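Local coordinates for protein arginase (Trypanosoma brucei brucei, PDB 4RHJ) that is of unknown function, an arginase-like protein with the arginase-deacetylase fold that evolved without the binuclear manganese cluster of its family, at residues T33-W39 against G84-P89; A76-D82 against M94-N100; S127-E132 against A153-L157. All blocks are in the same frame, centred on the assembly; numbering follows the deposited sequence.

Contact 1: residues T33-W39 against G84-P89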
# COMPACT_ATOMS: atom_id res chain seq x y z
N THR A 33 -40.85 -0.03 11.07
CA THR A 33 -41.78 1.07 10.85
C THR A 33 -41.35 1.84 9.62
O THR A 33 -40.21 2.28 9.53
CB THR A 33 -41.86 2.03 12.07
OG1 THR A 33 -42.50 1.38 13.18
CG2 THR A 33 -42.66 3.27 11.70
N PRO A 34 -42.25 1.96 8.64
CA PRO A 34 -41.91 2.57 7.36
C PRO A 34 -41.40 4.01 7.47
O PRO A 34 -41.72 4.74 8.40
CB PRO A 34 -43.24 2.54 6.60
CG PRO A 34 -44.29 2.34 7.64
CD PRO A 34 -43.65 1.50 8.67
N ARG A 35 -40.57 4.37 6.50
CA ARG A 35 -40.14 5.73 6.29
C ARG A 35 -41.36 6.65 6.20
O ARG A 35 -42.26 6.39 5.41
CB ARG A 35 -39.30 5.80 5.01
CG ARG A 35 -38.90 7.16 4.56
CD ARG A 35 -38.59 7.11 3.10
NE ARG A 35 -37.94 8.31 2.64
CZ ARG A 35 -37.60 8.53 1.38
NH1 ARG A 35 -37.86 7.60 0.46
NH2 ARG A 35 -36.99 9.66 1.03
N GLY A 36 -41.39 7.70 7.02
CA GLY A 36 -42.54 8.59 7.07
C GLY A 36 -42.46 9.83 6.21
O GLY A 36 -41.61 9.94 5.32
N SER A 37 -43.35 10.78 6.49
CA SER A 37 -43.44 12.04 5.75
C SER A 37 -42.36 13.05 6.15
O SER A 37 -42.29 14.14 5.59
CB SER A 37 -44.82 12.67 5.94
OG SER A 37 -45.82 11.99 5.20
N ASP A 38 -41.54 12.69 7.14
CA ASP A 38 -40.36 13.48 7.50
C ASP A 38 -39.44 13.55 6.29
O ASP A 38 -38.73 14.53 6.08
CB ASP A 38 -39.64 12.86 8.69
CG ASP A 38 -39.30 11.39 8.48
OD1 ASP A 38 -40.03 10.73 7.72
OD2 ASP A 38 -38.31 10.89 9.05
N TRP A 39 -39.46 12.48 5.50
CA TRP A 39 -38.78 12.44 4.23
C TRP A 39 -39.76 12.76 3.10
O TRP A 39 -40.58 11.91 2.72
CB TRP A 39 -38.14 11.07 4.00
CG TRP A 39 -37.28 10.60 5.13
CD1 TRP A 39 -37.68 9.91 6.23
CD2 TRP A 39 -35.86 10.77 5.26
NE1 TRP A 39 -36.61 9.65 7.05
CE2 TRP A 39 -35.48 10.17 6.47
CE3 TRP A 39 -34.88 11.37 4.48
CZ2 TRP A 39 -34.16 10.15 6.92
CZ3 TRP A 39 -33.57 11.35 4.91
CH2 TRP A 39 -33.22 10.75 6.12
N GLY A 84 -37.51 1.40 14.65
CA GLY A 84 -38.16 2.46 13.91
C GLY A 84 -39.47 2.94 14.52
O GLY A 84 -40.10 2.22 15.30
N PRO A 85 -39.91 4.15 14.14
CA PRO A 85 -39.32 5.00 13.10
C PRO A 85 -38.14 5.88 13.54
O PRO A 85 -37.89 6.11 14.72
CB PRO A 85 -40.50 5.89 12.68
CG PRO A 85 -41.34 5.98 13.89
CD PRO A 85 -41.18 4.69 14.65
N ILE A 86 -37.40 6.36 12.53
CA ILE A 86 -36.25 7.24 12.73
C ILE A 86 -36.57 8.62 12.13
O ILE A 86 -37.41 8.73 11.24
CB ILE A 86 -34.96 6.65 12.09
CG1 ILE A 86 -34.84 5.14 12.34
CG2 ILE A 86 -33.72 7.39 12.58
CD1 ILE A 86 -33.77 4.47 11.51
N GLU A 87 -35.91 9.66 12.63
CA GLU A 87 -36.24 11.03 12.23
C GLU A 87 -35.24 11.59 11.23
O GLU A 87 -34.08 11.21 11.22
CB GLU A 87 -36.32 11.94 13.46
CG GLU A 87 -37.03 13.26 13.24
CD GLU A 87 -36.66 14.30 14.28
OE1 GLU A 87 -35.99 13.93 15.27
OE2 GLU A 87 -37.04 15.48 14.11
N CYS A 88 -35.72 12.51 10.38
CA CYS A 88 -34.91 13.12 9.34
C CYS A 88 -34.18 14.36 9.86
O CYS A 88 -34.78 15.18 10.54
CB CYS A 88 -35.80 13.48 8.14
SG CYS A 88 -34.97 14.20 6.69
N PRO A 89 -32.87 14.48 9.54
CA PRO A 89 -32.06 15.67 9.84
C PRO A 89 -32.57 16.92 9.09
O PRO A 89 -33.40 16.74 8.20
CB PRO A 89 -30.65 15.27 9.36
CG PRO A 89 -30.67 13.78 9.28
CD PRO A 89 -32.07 13.41 8.93

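Contact 2: residues A76-D82 against M94-N100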
# COMPACT_ATOMS: atom_id res chain seq x y z
N ALA A 76 -20.10 14.74 6.94
CA ALA A 76 -21.37 14.19 7.43
C ALA A 76 -21.06 13.07 8.42
O ALA A 76 -19.96 12.50 8.38
CB ALA A 76 -22.20 13.69 6.28
N GLU A 77 -21.99 12.75 9.31
CA GLU A 77 -21.76 11.70 10.31
C GLU A 77 -22.84 10.60 10.28
O GLU A 77 -24.03 10.91 10.26
CB GLU A 77 -21.65 12.33 11.71
CG GLU A 77 -22.42 13.65 11.91
CD GLU A 77 -22.20 14.26 13.30
OE1 GLU A 77 -21.88 15.47 13.39
OE2 GLU A 77 -22.34 13.54 14.31
N LEU A 78 -22.42 9.33 10.29
CA LEU A 78 -23.37 8.22 10.34
C LEU A 78 -24.05 8.14 11.71
O LEU A 78 -23.43 8.44 12.74
CB LEU A 78 -22.69 6.88 10.04
CG LEU A 78 -21.98 6.55 8.73
CD1 LEU A 78 -21.33 5.20 8.86
CD2 LEU A 78 -22.90 6.59 7.51
N THR A 79 -25.33 7.76 11.71
CA THR A 79 -26.10 7.53 12.94
C THR A 79 -26.86 6.18 12.83
O THR A 79 -27.68 6.00 11.95
CB THR A 79 -27.10 8.72 13.23
OG1 THR A 79 -28.37 8.49 12.62
CG2 THR A 79 -26.55 10.04 12.71
N ILE A 80 -26.57 5.24 13.74
CA ILE A 80 -27.07 3.87 13.62
C ILE A 80 -28.19 3.49 14.61
O ILE A 80 -28.00 3.51 15.83
CB ILE A 80 -25.91 2.84 13.79
CG1 ILE A 80 -24.81 3.08 12.74
CG2 ILE A 80 -26.43 1.40 13.80
CD1 ILE A 80 -25.15 2.72 11.30
N HIS A 81 -29.35 3.14 14.05
CA HIS A 81 -30.57 2.80 14.80
C HIS A 81 -31.06 1.39 14.53
O HIS A 81 -31.05 0.92 13.39
CB HIS A 81 -31.71 3.76 14.46
CG HIS A 81 -31.26 5.12 14.05
ND1 HIS A 81 -31.03 6.13 14.95
CD2 HIS A 81 -30.96 5.63 12.83
CE1 HIS A 81 -30.62 7.21 14.31
NE2 HIS A 81 -30.57 6.93 13.02
N ASP A 82 -31.53 0.73 15.58
CA ASP A 82 -31.99 -0.64 15.46
C ASP A 82 -33.52 -0.74 15.31
O ASP A 82 -34.04 -1.69 14.71
CB ASP A 82 -31.47 -1.44 16.66
CG ASP A 82 -29.95 -1.50 16.70
OD1 ASP A 82 -29.32 -1.47 15.62
OD2 ASP A 82 -29.39 -1.58 17.80
N MET A 94 -25.78 17.87 8.79
CA MET A 94 -25.83 16.55 8.19
C MET A 94 -25.67 15.42 9.21
O MET A 94 -24.71 15.37 9.98
CB MET A 94 -24.76 16.45 7.10
CG MET A 94 -24.59 17.74 6.26
SD MET A 94 -25.95 18.09 5.09
CE MET A 94 -25.24 19.40 4.10
N PHE A 95 -26.66 14.55 9.24
CA PHE A 95 -26.54 13.23 9.85
C PHE A 95 -26.70 12.24 8.71
O PHE A 95 -26.95 12.64 7.58
CB PHE A 95 -27.60 13.02 10.94
CG PHE A 95 -27.16 13.42 12.33
CD1 PHE A 95 -25.90 13.96 12.55
CD2 PHE A 95 -28.00 13.25 13.41
CE1 PHE A 95 -25.50 14.33 13.83
CE2 PHE A 95 -27.60 13.61 14.69
CZ PHE A 95 -26.35 14.15 14.89
N MET A 96 -26.52 10.95 8.99
CA MET A 96 -26.85 9.90 8.02
C MET A 96 -27.40 8.66 8.72
O MET A 96 -26.66 7.68 8.92
CB MET A 96 -25.62 9.52 7.19
CG MET A 96 -25.70 9.94 5.74
SD MET A 96 -24.28 10.96 5.36
CE MET A 96 -22.99 10.01 6.13
N PRO A 97 -28.69 8.69 9.07
CA PRO A 97 -29.39 7.67 9.87
C PRO A 97 -29.49 6.30 9.20
O PRO A 97 -30.22 6.12 8.24
CB PRO A 97 -30.79 8.29 10.05
CG PRO A 97 -30.59 9.75 9.90
CD PRO A 97 -29.57 9.85 8.81
N VAL A 98 -28.78 5.33 9.75
CA VAL A 98 -28.78 4.01 9.13
C VAL A 98 -29.38 2.94 10.03
O VAL A 98 -29.05 2.82 11.22
CB VAL A 98 -27.36 3.60 8.70
CG1 VAL A 98 -27.26 2.09 8.53
CG2 VAL A 98 -26.97 4.33 7.41
N LEU A 99 -30.26 2.17 9.42
CA LEU A 99 -31.03 1.12 10.05
C LEU A 99 -30.33 -0.23 10.01
O LEU A 99 -30.18 -0.81 8.94
CB LEU A 99 -32.39 1.03 9.36
CG LEU A 99 -33.29 -0.10 9.81
CD1 LEU A 99 -33.86 0.27 11.17
CD2 LEU A 99 -34.37 -0.35 8.76
N ASN A 100 -29.91 -0.74 11.16
CA ASN A 100 -29.26 -2.04 11.24
C ASN A 100 -30.21 -3.24 11.28
O ASN A 100 -30.84 -3.51 12.31
CB ASN A 100 -28.36 -2.12 12.47
CG ASN A 100 -27.70 -3.49 12.61
OD1 ASN A 100 -27.33 -4.11 11.61
ND2 ASN A 100 -27.54 -3.96 13.84

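Contact 3: residues S127-E132 against A153-L157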
# COMPACT_ATOMS: atom_id res chain seq x y z
N SER A 127 -34.35 -7.29 0.33
CA SER A 127 -34.18 -6.11 -0.51
C SER A 127 -35.53 -5.54 -0.92
O SER A 127 -35.77 -4.33 -0.82
CB SER A 127 -33.35 -6.46 -1.75
OG SER A 127 -33.92 -7.54 -2.47
N THR A 128 -36.42 -6.42 -1.36
CA THR A 128 -37.80 -6.06 -1.67
C THR A 128 -38.52 -5.37 -0.48
O THR A 128 -39.24 -4.38 -0.66
CB THR A 128 -38.62 -7.30 -2.08
OG1 THR A 128 -38.18 -7.77 -3.37
CG2 THR A 128 -40.09 -6.96 -2.16
N GLU A 129 -38.30 -5.90 0.72
CA GLU A 129 -38.99 -5.40 1.91
C GLU A 129 -38.27 -4.19 2.50
O GLU A 129 -38.80 -3.52 3.37
CB GLU A 129 -39.11 -6.50 2.97
CG GLU A 129 -40.23 -6.28 3.97
CD GLU A 129 -41.46 -7.15 3.71
OE1 GLU A 129 -41.51 -7.84 2.68
OE2 GLU A 129 -42.38 -7.15 4.55
N LEU A 130 -37.07 -3.91 2.01
CA LEU A 130 -36.35 -2.70 2.38
C LEU A 130 -36.66 -1.57 1.41
O LEU A 130 -36.77 -0.40 1.80
CB LEU A 130 -34.84 -2.96 2.41
CG LEU A 130 -34.38 -3.68 3.67
CD1 LEU A 130 -32.86 -3.71 3.80
CD2 LEU A 130 -35.05 -3.09 4.91
N LEU A 131 -36.81 -1.95 0.15
CA LEU A 131 -37.10 -1.02 -0.93
C LEU A 131 -38.54 -0.57 -0.91
O LEU A 131 -38.84 0.56 -1.28
CB LEU A 131 -36.78 -1.64 -2.29
CG LEU A 131 -35.32 -1.75 -2.68
CD1 LEU A 131 -35.19 -2.49 -3.99
CD2 LEU A 131 -34.72 -0.36 -2.77
N GLU A 132 -39.44 -1.46 -0.50
CA GLU A 132 -40.84 -1.09 -0.41
C GLU A 132 -40.99 0.09 0.55
O GLU A 132 -41.76 1.02 0.28
CB GLU A 132 -41.70 -2.28 0.04
CG GLU A 132 -42.08 -3.18 -1.10
CD GLU A 132 -42.80 -4.44 -0.64
OE1 GLU A 132 -43.50 -4.39 0.39
OE2 GLU A 132 -42.65 -5.47 -1.32
N ALA A 153 -35.19 -7.02 -7.02
CA ALA A 153 -36.24 -6.52 -6.14
C ALA A 153 -36.67 -5.10 -6.52
O ALA A 153 -37.80 -4.69 -6.27
CB ALA A 153 -35.79 -6.54 -4.74
N TYR A 154 -35.74 -4.36 -7.12
CA TYR A 154 -35.97 -2.97 -7.50
C TYR A 154 -36.78 -2.89 -8.77
O TYR A 154 -37.73 -2.10 -8.88
CB TYR A 154 -34.64 -2.23 -7.70
CG TYR A 154 -34.79 -0.73 -7.78
CD1 TYR A 154 -35.21 -0.12 -8.94
CD2 TYR A 154 -34.52 0.06 -6.68
CE1 TYR A 154 -35.36 1.24 -9.01
CE2 TYR A 154 -34.66 1.43 -6.74
CZ TYR A 154 -35.08 2.01 -7.90
OH TYR A 154 -35.23 3.37 -7.96
N LYS A 155 -36.40 -3.71 -9.74
CA LYS A 155 -37.06 -3.75 -11.03
C LYS A 155 -38.44 -4.41 -10.93
O LYS A 155 -39.32 -4.17 -11.75
CB LYS A 155 -36.19 -4.50 -12.04
CG LYS A 155 -36.48 -4.15 -13.49
CD LYS A 155 -36.18 -2.69 -13.78
CE LYS A 155 -36.22 -2.42 -15.26
NZ LYS A 155 -35.89 -1.01 -15.55
N ARG A 156 -38.62 -5.25 -9.92
CA ARG A 156 -39.93 -5.81 -9.62
C ARG A 156 -40.86 -4.71 -9.14
O ARG A 156 -41.97 -4.55 -9.65
CB ARG A 156 -39.80 -6.91 -8.57
CG ARG A 156 -41.06 -7.15 -7.75
CD ARG A 156 -40.69 -7.45 -6.30
NE ARG A 156 -39.29 -7.84 -6.18
CZ ARG A 156 -38.85 -9.08 -6.36
NH1 ARG A 156 -39.69 -10.06 -6.67
NH2 ARG A 156 -37.56 -9.35 -6.24
N LEU A 157 -40.38 -3.95 -8.16
CA LEU A 157 -41.07 -2.77 -7.66
C LEU A 157 -41.19 -1.68 -8.72
O LEU A 157 -42.27 -1.11 -8.95
CB LEU A 157 -40.34 -2.22 -6.44
CG LEU A 157 -40.34 -3.14 -5.23
CD1 LEU A 157 -39.65 -2.51 -4.06
CD2 LEU A 157 -41.78 -3.50 -4.89

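Contact 1: residues T33-W39 against G84-P89
C88 lays its thiol over one face of the W39 indole: SG lies 3.6 Å from the centroid of the six-membered ring, only 13° off the ring normal. CB of C88 follows it across the same face and adds a CH-pi contact 3.9 Å from that centroid. SG stands anti to the backbone N of C88 (chi1 -178°), which carries it across the ring beyond CB. Further along the indole, W39 CH2 meets P89 CD obliquely at 4.0 Å. Beside the stack, the D38 carboxylate reaches toward the opposite backbone, and its OD2 comes within 3.3 Å of C88 N. The other oxygen turns back on its own loop, where D38 OD1 accepts a weak hydrogen bond from W39 N at 2.9 Å. Both residues belong to a type I turn running from G36 to W39. At the far end, T33 OG1 gives a weak hydrogen bond to G84 O, and T33 CG2 packs on the ring of P85 (CG2 to CB 3.5 Å), which follows a cis peptide bond. In the next shell, W39 also packs on P45 and C88 on R42, while P89 rests on F95 and P97 of strand 95-103. Two irregular loops are thus joined at the protein surface, away from the manganese-binding position, by a contact whose centrepiece is a cysteine sulfur-aromatic pair.

Contact 2: residues A76-D82 against M94-N100
T79 and H81 interleave with M96, V98 and N100 as parallel strands at 29° to each other, T79 N and H81 N donating to M96 O and V98 O, while H81 O receives N100 N. V98 N also faces T79 O, but at 2.5 Å the pair is shorter than a normal bond and its exact length is doubtful. The bond from H81 N to V98 O is nearly straight (165°) at 2.9 Å; that from T79 N instead reaches M96 O from above the carbonyl plane. On the face bearing L78, I80, M96 and V98, the M96 chain bends twice and lays its CE 3.7 Å from L78 CD2, with its sulfur against the A76 methyl. I80 runs alongside V98, its CD1 3.5 Å from V98 CB. On the face of T79 and H81, T79 CG2 sits over the F95 ring, 3.9 Å from its centroid. P97 CB comes to the edge of the H81 imidazole, 3.3 Å from NE2. E77 extends obliquely past F95, putting OE2 3.3 Å from F95 CE1, and also packs on R206 of the second subunit. N100 CB meets D82 OD1, whereas its amide OD1 bonds to G102 N. Strand 77-81 is an outermost strand of the sheet within this chain; strand 95-103 bonds on its other side to strand 46-50 through L99, while helices 303-316 and 62-66 pack on L78.

Contact 3: residues S127-E132 against A153-L157
The A153 methyl is the bump that enters helix 116-131 between two hydroxyls, its CB 3.1 Å from S127 OG and 3.0 Å from T128 OG1. Neither oxygen makes a hydrogen bond across the interface: both turn back on helix 116-131, T128 OG1 to L124 O and S127 OG to S123 O and L124 O. With a residue as small as A153 here, the backbones come close, the CA atoms of T128 and A153 being 4.8 Å apart. A second bump points the other way. L131 CD1 lies over the start of Y154, 3.6 Å from Y154 CA, and touches the tyrosine CB and ring obliquely, the two side chains meeting at about a right angle. The segment axes pass 9.2 Å apart and cross at -52°, consistent with ridges-into-grooves packing. The helices are consecutive connections of the arginase-deacetylase fold: helix 116-131 leads into strand 136-140, and helix 148-157 leads from that strand toward strand 163-168. L157 fills the third hollow: its CD1 drops between T128 O, L131 CB and E132 N, and the fit is tight, with CD1 3.5 Å from L131 CB. Its other branch, CD2, lies 3.8 Å from the extended E132 chain at CG. Toward the solvent side, R156 bends at its second and third torsions and turns a face of its guanidinium over T128 OG1, a contact without a hydrogen bond. R156 NE instead makes a weak hydrogen bond to A153 O, one turn back, at 3.5 Å.

How the contacts relate
From the N terminus, the loop after helix 23-30 supplies 33-39, and the chain must pass strand 46-50, helix 62-66 and strand 77-81 before 84-89 closes contact 1. Contact 2 opens inside that span, at 76-82, and closes beyond it on strand 95-103, so the two cross rather than nest. They touch: I86 and P89 of the 84-89 loop pack on H81, P97 and F95, tying the 84-89 loop, and through it 33-39, to the edge of the sheet. Contact 3 follows in series and shares no touch with either. Helix 116-131 comes next after strand 95-103, and contact 3 closes around strand 136-140, joining successive helices about 21 Å, centre to centre, from contact 2.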